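Local coordinates for protein amidohydrolase (Brucella melitensis biovar Abortus, PDB 4F0L) that probably acts as a metal-dependent deaminase of the amidohydrolase family, with a single iron(III) ion bound at the active site in this crystal, at residues H65-A68 with F69-G72; R112-V115 with D116-E119; G362-G365 with R366-D370. All blocks are in the same frame, centred on the assembly; numbering follows the deposited sequence.

Contact 1: H65-A68 with F69-G72; sequences HSHA and FQYG. With FE (Fe (III) ion), chain E.
His67 and Gln70 lie side by side just past the end of the strand that carries His65. The carbonyl His67 O receives Gln70 N at 3.0 Å, and Ala68 O receives Tyr71 N at the same distance. In both bonds the donor sits above the carbonyl plane, 39° out of it for His67 O; each runs from residue i+3 back to residue i, winding the chain into a tight, helix-like turn. Chi1 of -43° keeps the imidazole of His67 beside its own backbone N, and from there NE2 reaches the iron at 2.2 Å. Gln70 lays its extended chain along this imidazole: OE1 stands at the ring edge, 3.7 Å from His67 CD2, with the amide plane turned 51° from the ring, while CG lies over one face of the Phe69 ring, toward its rim. His65 NE2 binds the iron at 2.2 Å, and two waters, His241 and Asp329 complete the sphere. Ser66 OG and Ala68 N share the carboxylate of Glu127, and Asn331 ND2 also meets Ser66 OG. Tyr71 OH is bonded to Asp116 OD2 and to Arg402 of the second subunit. This is the HxH metal motif at the end of a barrel strand in the amidohydrolase superfamily. His67 ND1 gives its N-H to Phe128 O, which leaves NE2 to bind the iron; gripped at both nitrogens, the ring is fixed in rotation.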
# COMPACT_ATOMS: atom_id res chain seq x y z
N HIS B 65 -1.14 -13.36 12.95
CA HIS B 65 -1.26 -14.53 12.04
C HIS B 65 -0.18 -14.45 11.00
O HIS B 65 -0.14 -13.52 10.19
CB HIS B 65 -2.61 -14.53 11.34
CG HIS B 65 -2.90 -15.76 10.54
ND1 HIS B 65 -3.26 -16.93 11.12
CD2 HIS B 65 -2.94 -15.97 9.17
CE1 HIS B 65 -3.46 -17.86 10.15
NE2 HIS B 65 -3.30 -17.27 8.97
N SER B 66 0.70 -15.44 11.07
CA SER B 66 1.89 -15.55 10.24
C SER B 66 2.16 -17.02 9.91
O SER B 66 2.00 -17.89 10.75
CB SER B 66 3.09 -14.96 10.98
OG SER B 66 4.32 -15.37 10.43
N HIS B 67 2.55 -17.26 8.66
CA HIS B 67 3.21 -18.49 8.26
C HIS B 67 4.58 -18.14 7.83
O HIS B 67 4.80 -17.73 6.68
CB HIS B 67 2.47 -19.18 7.12
CG HIS B 67 0.99 -19.18 7.30
ND1 HIS B 67 0.39 -19.76 8.35
CD2 HIS B 67 -0.02 -18.62 6.54
CE1 HIS B 67 -0.95 -19.59 8.24
NE2 HIS B 67 -1.19 -18.89 7.14
N ALA B 68 5.55 -18.35 8.72
CA ALA B 68 6.88 -17.78 8.56
C ALA B 68 7.54 -18.21 7.25
O ALA B 68 8.14 -17.39 6.57
CB ALA B 68 7.78 -18.10 9.74
N PHE B 69 7.39 -19.47 6.86
CA PHE B 69 8.08 -19.98 5.66
C PHE B 69 7.66 -19.28 4.38
O PHE B 69 8.45 -19.20 3.46
CB PHE B 69 7.93 -21.51 5.52
CG PHE B 69 6.57 -21.97 5.09
CD1 PHE B 69 6.27 -22.10 3.75
CD2 PHE B 69 5.59 -22.29 6.03
CE1 PHE B 69 5.00 -22.53 3.35
CE2 PHE B 69 4.33 -22.72 5.64
CZ PHE B 69 4.04 -22.84 4.30
N GLN B 70 6.43 -18.76 4.34
CA GLN B 70 5.92 -18.10 3.17
C GLN B 70 6.64 -16.79 2.88
O GLN B 70 6.61 -16.30 1.74
CB GLN B 70 4.39 -17.92 3.25
CG GLN B 70 3.66 -19.27 3.23
CD GLN B 70 2.15 -19.16 3.34
OE1 GLN B 70 1.59 -18.09 3.22
NE2 GLN B 70 1.48 -20.29 3.50
N TYR B 71 7.29 -16.21 3.90
CA TYR B 71 8.12 -15.02 3.69
C TYR B 71 9.16 -15.29 2.61
O TYR B 71 9.56 -14.39 1.88
CB TYR B 71 8.83 -14.65 4.97
CG TYR B 71 9.72 -13.41 4.97
CD1 TYR B 71 9.19 -12.12 4.92
CD2 TYR B 71 11.11 -13.55 5.13
CE1 TYR B 71 10.01 -11.00 4.96
CE2 TYR B 71 11.94 -12.45 5.19
CZ TYR B 71 11.39 -11.16 5.09
OH TYR B 71 12.23 -10.08 5.17
N GLY B 72 9.65 -16.53 2.54
CA GLY B 72 10.62 -16.89 1.51
C GLY B 72 10.08 -16.78 0.09
O GLY B 72 10.84 -16.55 -0.84
FE FE E . -3.17 -17.99 6.92
O HOH W 1 -4.60 -17.15 5.52
O HOH W 2 -2.86 -19.01 4.91

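Contact 2: R112-V115 with D116-E119; sequences RLYV and DMLE
Arg112 NH1 gives a hydrogen bond of 2.7 Å to water 3, and this water in turn donates to Glu119 OE1 at 3.0 Å, so that a single molecule bridges two opposite charges nearly two turns apart on one helix. The arginine chain bends at chi2 (63°), which carries the guanidinium forward along the helix, toward Asp116 and Glu119, and the water lies at its edge, in plane. NH1 also comes to 3.9 Å from Asp116 OD2, but that oxygen stands well out of the guanidinium plane, making a long salt bridge in which charge alone counts. Stronger partners hold the polar ends: Glu446 takes Arg112 NE, Arg442 pairs with Glu119 OE2, and Tyr71 OH is bonded to Asp116 OD2. Arg402 of the second subunit brings a like charge close to Arg112 NE, with Glu446 and Asp116 beside the two arginines. Glu119 runs extended beside Val115, whose CG1 packs 3.9 Å from Glu119 OE2.

Another side of the helix is apolar. The Met117 side chain crosses that of Leu113, its methyl CE lying near both methyls, 3.9 Å from Leu113 CD1. Met117 SD meets the edge of the Tyr114 ring, 4.0 Å from Tyr114 CD1, in a Met-aromatic contact. A long, flexible thioether suits a place where it must touch both a branched chain and a ring, and the phenol of Tyr114 ends on Glu127. Beneath these groups run regular i to i+4 bonds, such as Met117 N to Leu113 O at 2.8 Å. The helix is therefore two-sided: Leu113 and Met117 press on strand 56-66, while around Arg112 the acids and water 3 balance its charge, which probably favours the ionised form of the acids.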
# COMPACT_ATOMS: atom_id res chain seq x y z
N ARG B 112 14.59 -13.71 9.71
CA ARG B 112 14.60 -12.51 8.88
C ARG B 112 13.21 -11.89 8.79
O ARG B 112 13.07 -10.67 8.74
CB ARG B 112 15.16 -12.81 7.49
CG ARG B 112 15.35 -11.60 6.61
CD ARG B 112 16.39 -10.64 7.21
NE ARG B 112 16.51 -9.36 6.51
CZ ARG B 112 15.68 -8.31 6.67
NH1 ARG B 112 14.66 -8.34 7.50
NH2 ARG B 112 15.89 -7.21 5.97
N LEU B 113 12.19 -12.73 8.78
CA LEU B 113 10.81 -12.26 8.89
C LEU B 113 10.50 -11.50 10.17
O LEU B 113 9.89 -10.41 10.15
CB LEU B 113 9.86 -13.43 8.80
CG LEU B 113 8.41 -13.09 9.12
CD1 LEU B 113 7.87 -12.03 8.17
CD2 LEU B 113 7.51 -14.35 9.17
N TYR B 114 10.94 -12.07 11.29
CA TYR B 114 10.65 -11.44 12.57
C TYR B 114 11.43 -10.13 12.71
O TYR B 114 10.93 -9.18 13.31
CB TYR B 114 10.88 -12.42 13.76
CG TYR B 114 9.99 -13.67 13.73
CD1 TYR B 114 8.75 -13.68 13.07
CD2 TYR B 114 10.38 -14.84 14.36
CE1 TYR B 114 7.97 -14.82 13.03
CE2 TYR B 114 9.60 -15.95 14.34
CZ TYR B 114 8.40 -15.95 13.67
OH TYR B 114 7.60 -17.08 13.62
N VAL B 115 12.63 -10.06 12.13
CA VAL B 115 13.34 -8.79 12.07
C VAL B 115 12.54 -7.74 11.27
O VAL B 115 12.38 -6.58 11.68
CB VAL B 115 14.75 -8.97 11.50
CG1 VAL B 115 15.30 -7.63 10.97
CG2 VAL B 115 15.68 -9.60 12.55
N ASP B 116 12.06 -8.14 10.10
CA ASP B 116 11.23 -7.27 9.26
C ASP B 116 9.96 -6.80 10.06
O ASP B 116 9.61 -5.62 10.08
CB ASP B 116 10.85 -8.08 8.01
CG ASP B 116 10.81 -7.26 6.77
OD1 ASP B 116 10.30 -6.12 6.88
OD2 ASP B 116 11.22 -7.78 5.66
N MET B 117 9.28 -7.74 10.73
CA MET B 117 8.11 -7.38 11.55
C MET B 117 8.49 -6.39 12.65
O MET B 117 7.81 -5.40 12.83
CB MET B 117 7.50 -8.62 12.21
CG MET B 117 6.75 -9.53 11.22
SD MET B 117 6.03 -10.94 12.09
CE MET B 117 5.00 -11.68 10.83
N LEU B 118 9.58 -6.66 13.37
CA LEU B 118 10.03 -5.74 14.43
C LEU B 118 10.32 -4.35 13.87
O LEU B 118 9.88 -3.36 14.44
CB LEU B 118 11.26 -6.30 15.18
CG LEU B 118 10.96 -7.36 16.24
CD1 LEU B 118 12.19 -8.15 16.66
CD2 LEU B 118 10.34 -6.68 17.49
N GLU B 119 11.00 -4.29 12.73
CA GLU B 119 11.28 -3.01 12.08
C GLU B 119 10.01 -2.25 11.62
O GLU B 119 9.99 -1.03 11.55
CB GLU B 119 12.26 -3.19 10.94
CG GLU B 119 13.68 -3.57 11.36
CD GLU B 119 14.67 -3.61 10.18
OE1 GLU B 119 14.20 -3.42 9.02
OE2 GLU B 119 15.91 -3.80 10.41
O HOH W 3 13.73 -5.81 7.34

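Contact 3: G362-G365 with R366-D370; sequences GSTG and RALFD
Ser363 caps the helix that starts at Thr364, and its side chain can be followed outward from the backbone. Ser363 CB rests 3.6 Å from Arg366 CB, a small apolar touch across the first turn. Chi1 of 157° turns OG away from the serine's own backbone N and over the start of the helix, where it accepts the amide Arg366 N at 3.0 Å in a nearly straight bond of 169°. The same oxygen is hydrogen-bonded to Asp413 OD2, and the other carboxylate oxygen of that aspartate receives Gly365 N, so two early amides of the turn are met by side-chain oxygens. Serine suits this place because its hydroxyl is short enough to fold back onto the helix end. Its carbonyl begins the regular ladder, with Ala367 N bonded to Ser363 O at 3.1 Å.

Arg366 carries on along the helix. Its CB sits beside the serine, and the bend at chi2 swings the guanidinium toward Asp370, one turn later. Arg366 NE donates to Asp370 OD2 at 2.7 Å, a salt bridge with a true hydrogen bond: NE comes from the syn side, 33° out of the carboxylate plane, while OD2 lies near the plane of the guanidinium. NH1 goes to Asp409. The long arginine thus ties its own helix to helix 408-417. On another side of the turn, Thr364 CG2 and Leu368 CD1 lie 4.1 Å apart, pointing the same way, and both side chains pack against helix 336-351, while Thr364 OG1 is bonded to Asn355. Gly362 and Thr364 also make backbone hydrogen bonds to the second subunit, so the cap stands at the dimer interface. The whole is a classic serine N-cap followed by an i to i+4 Arg-Asp salt bridge.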
# COMPACT_ATOMS: atom_id res chain seq x y z
N GLY B 362 -14.18 10.55 14.84
CA GLY B 362 -12.74 10.61 15.06
C GLY B 362 -11.89 10.30 13.84
O GLY B 362 -12.37 10.19 12.68
N SER B 363 -10.60 10.14 14.11
CA SER B 363 -9.60 9.79 13.13
C SER B 363 -9.76 8.33 12.73
O SER B 363 -9.91 7.46 13.60
CB SER B 363 -8.20 10.06 13.71
OG SER B 363 -7.18 9.29 13.08
N THR B 364 -9.67 8.05 11.44
CA THR B 364 -9.72 6.66 10.96
C THR B 364 -8.44 5.93 11.39
O THR B 364 -8.49 4.78 11.83
CB THR B 364 -9.88 6.62 9.41
OG1 THR B 364 -11.10 7.28 9.06
CG2 THR B 364 -9.96 5.21 8.90
N GLY B 365 -7.29 6.60 11.31
CA GLY B 365 -6.03 5.96 11.70
C GLY B 365 -6.00 5.63 13.19
O GLY B 365 -5.57 4.54 13.60
N ARG B 366 -6.53 6.54 14.00
CA ARG B 366 -6.67 6.33 15.44
C ARG B 366 -7.54 5.10 15.77
O ARG B 366 -7.12 4.21 16.53
CB ARG B 366 -7.24 7.58 16.10
CG ARG B 366 -7.65 7.46 17.57
CD ARG B 366 -6.50 7.18 18.53
NE ARG B 366 -7.02 7.10 19.91
CZ ARG B 366 -7.37 8.15 20.64
NH1 ARG B 366 -7.28 9.37 20.14
NH2 ARG B 366 -7.85 7.99 21.87
N ALA B 367 -8.72 5.03 15.20
CA ALA B 367 -9.64 3.92 15.46
C ALA B 367 -9.03 2.60 15.04
O ALA B 367 -9.11 1.62 15.76
CB ALA B 367 -10.97 4.14 14.73
N LEU B 368 -8.39 2.57 13.88
CA LEU B 368 -7.84 1.33 13.38
C LEU B 368 -6.64 0.89 14.21
O LEU B 368 -6.51 -0.29 14.53
CB LEU B 368 -7.44 1.49 11.92
CG LEU B 368 -8.64 1.47 10.98
CD1 LEU B 368 -8.13 1.60 9.57
CD2 LEU B 368 -9.51 0.22 11.14
N PHE B 369 -5.79 1.83 14.55
CA PHE B 369 -4.60 1.52 15.30
C PHE B 369 -4.97 1.04 16.70
O PHE B 369 -4.49 -0.01 17.11
CB PHE B 369 -3.64 2.70 15.43
CG PHE B 369 -2.38 2.34 16.14
CD1 PHE B 369 -1.35 1.72 15.48
CD2 PHE B 369 -2.26 2.57 17.52
CE1 PHE B 369 -0.17 1.37 16.15
CE2 PHE B 369 -1.10 2.20 18.19
CZ PHE B 369 -0.06 1.61 17.50
N ASP B 370 -5.85 1.76 17.40
CA ASP B 370 -6.25 1.34 18.73
C ASP B 370 -6.90 -0.03 18.66
O ASP B 370 -6.66 -0.89 19.49
CB ASP B 370 -7.29 2.30 19.34
CG ASP B 370 -6.69 3.54 19.94
OD1 ASP B 370 -5.45 3.62 20.22
OD2 ASP B 370 -7.49 4.45 20.21

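How the contacts relate
Contacts 1 and 2 adjoin, their centres about 11 Å apart, although one spans the end of strand 56-66 and the other lies on helix 103-119. Tyr71 OH reaches Asp116 OD2 at 2.6 Å, a probable hydrogen bond, and Leu113 CD1 packs 3.5 Å from Tyr71 CD1. Leu113 CD2 also lies 3.5 Å from Ala68 CA. Contact 1 holds two ligands of the iron; contact 2 backs it from the helix, the Met117 side chain being about 11 Å from the ion. Contact 3 stands apart, its centre about 27 Å from that of contact 1 and about 24 Å from that of contact 2, but all three have residues near the second subunit.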